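Local coordinates for Alr3699 protein (Nostoc sp., PDB 4XSO) that belongs to the glycosyltransferases of the GT-B fold, with two Rossmann-like domains, though its specific function is not established, at residues F46-L49 / L50-H53. Residues are numbered along the deposited sequence; the frame is centred on the assembly and turned at random.
Sequences FKTL and LEQH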
loop_
_atom_site.group_PDB
_atom_site.type_symbol
_atom_site.label_atom_id
_atom_site.label_comp_id
_atom_site.label_asym_id
_atom_site.label_seq_id
_atom_site.Cartn_x
_atom_site.Cartn_y
_atom_site.Cartn_z
ATOM N N PHE A 46 -8.554 2.430 -23.996
ATOM C CA PHE A 46 -9.704 2.205 -23.139
ATOM C C PHE A 46 -10.224 3.532 -22.573
ATOM O O PHE A 46 -11.412 3.692 -22.359
ATOM C CB PHE A 46 -9.356 1.219 -22.033
ATOM C CG PHE A 46 -10.516 0.866 -21.153
ATOM C CD1 PHE A 46 -11.799 0.764 -21.657
ATOM C CD2 PHE A 46 -10.334 0.657 -19.796
ATOM C CE1 PHE A 46 -12.858 0.466 -20.834
ATOM C CE2 PHE A 46 -11.405 0.367 -18.967
ATOM C CZ PHE A 46 -12.675 0.272 -19.492
ATOM N N LYS A 47 -9.294 4.422 -22.317
ATOM C CA LYS A 47 -9.538 5.739 -21.846
ATOM C C LYS A 47 -10.392 6.462 -22.853
ATOM O O LYS A 47 -11.429 7.084 -22.508
ATOM C CB LYS A 47 -8.208 6.482 -21.701
ATOM C CG LYS A 47 -8.448 7.906 -21.163
ATOM C CD LYS A 47 -7.176 8.569 -20.781
ATOM C CE LYS A 47 -7.395 9.848 -20.004
ATOM N NZ LYS A 47 -7.270 11.037 -20.879
ATOM N N THR A 48 -9.958 6.376 -24.115
ATOM C CA THR A 48 -10.717 7.013 -25.231
ATOM C C THR A 48 -12.153 6.468 -25.327
ATOM O O THR A 48 -13.143 7.279 -25.395
ATOM C CB THR A 48 -9.903 6.953 -26.586
ATOM O OG1 THR A 48 -8.576 7.446 -26.357
ATOM C CG2 THR A 48 -10.524 7.840 -27.653
ATOM N N LEU A 49 -12.297 5.142 -25.246
ATOM C CA LEU A 49 -13.645 4.516 -25.289
ATOM C C LEU A 49 -14.552 4.979 -24.123
ATOM O O LEU A 49 -15.761 5.180 -24.322
ATOM C CB LEU A 49 -13.636 2.992 -25.260
ATOM C CG LEU A 49 -12.974 2.157 -26.361
ATOM C CD1 LEU A 49 -13.036 0.666 -25.969
ATOM C CD2 LEU A 49 -13.665 2.384 -27.732
ATOM N N LEU A 50 -13.945 5.175 -22.927
ATOM C CA LEU A 50 -14.681 5.681 -21.778
ATOM C C LEU A 50 -15.142 7.108 -22.057
ATOM O O LEU A 50 -16.286 7.430 -21.873
ATOM C CB LEU A 50 -13.821 5.620 -20.506
ATOM C CG LEU A 50 -13.639 4.195 -19.947
ATOM C CD1 LEU A 50 -12.454 4.170 -18.983
ATOM C CD2 LEU A 50 -14.948 3.796 -19.260
ATOM N N GLU A 51 -14.268 7.932 -22.569
ATOM C CA GLU A 51 -14.637 9.290 -22.935
ATOM C C GLU A 51 -15.738 9.308 -24.006
ATOM O O GLU A 51 -16.775 10.002 -23.862
ATOM C CB GLU A 51 -13.388 10.036 -23.421
ATOM C CG GLU A 51 -12.405 10.398 -22.307
ATOM C CD GLU A 51 -11.038 10.802 -22.841
ATOM O OE1 GLU A 51 -10.763 10.601 -24.049
ATOM O OE2 GLU A 51 -10.210 11.245 -22.043
ATOM N N GLN A 52 -15.609 8.451 -25.005
ATOM C CA GLN A 52 -16.656 8.345 -26.033
ATOM C C GLN A 52 -18.007 8.005 -25.429
ATOM O O GLN A 52 -19.037 8.254 -26.031
ATOM C CB GLN A 52 -16.299 7.269 -27.070
ATOM C CG GLN A 52 -15.006 7.596 -27.871
ATOM C CD GLN A 52 -14.685 6.561 -28.943
ATOM O OE1 GLN A 52 -15.296 5.493 -28.977
ATOM N NE2 GLN A 52 -13.711 6.875 -29.816
ATOM N N HIS A 53 -18.007 7.358 -24.273
ATOM C CA HIS A 53 -19.250 6.984 -23.624
ATOM C C HIS A 53 -19.611 7.936 -22.483
ATOM O O HIS A 53 -20.488 7.622 -21.724
ATOM C CB HIS A 53 -19.159 5.533 -23.115
ATOM C CG HIS A 53 -19.322 4.494 -24.187
ATOM N ND1 HIS A 53 -18.247 3.914 -24.840
ATOM C CD2 HIS A 53 -20.433 3.907 -24.694
ATOM C CE1 HIS A 53 -18.690 3.009 -25.694
ATOM N NE2 HIS A 53 -20.013 2.995 -25.635
#
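Phe46 and Leu50, one helical turn apart, form the buried side of this short helix. With CG of Phe46 anti to the backbone N (chi1 -176°) and beside the carbonyl carbon, the ring is laid alongside Leu50, which sets CD1 over the middle of one face in a CH-pi contact, 3.9 Å from CD1 to the ring centroid. Beside this packing, Leu50 N bonds to Phe46 O at 3.0 Å. Ile26 of helix 20-29 touches both side chains, while Leu40 and Val38 of strand 36-40 meet Phe46 and Leu50 respectively. Lys47 runs out extended and bends only at its last torsion (chi4 -99°), bringing NZ within 3.2 Å of Glu51 OE2. This salt bridge reaches the syn side of the carboxylate, somewhat out of its plane, and accompanies the backbone bond from Glu51 N to Lys47 O. The i to i+4 spacing thus lines up apolar, charged and polar pairs on different sides of one helix. Thr48 is on the exposed side: its carbonyl O accepts the N-H of Gln52 N at 2.8 Å, and its methyl CG2 approaches the amide NE2 of Gln52. At Leu49, CD2 lies 3.7 Å from Gln52 OE1. Two N-H donors of His53 converge on Leu49 O: ND1, at 2.8 Å and nearly in the ring plane, and the weaker, bent backbone N. His53 N also bonds to Leu50 O, three residues back. The whole is an amphipathic helix, one side buried and the other, with Thr48, Glu51 and Gln52, exposed, joining parallel strands 36-40 and 57-59 in a beta-alpha-beta crossover of the Rossmann-like N-terminal domain of a GT-B glycosyltransferase.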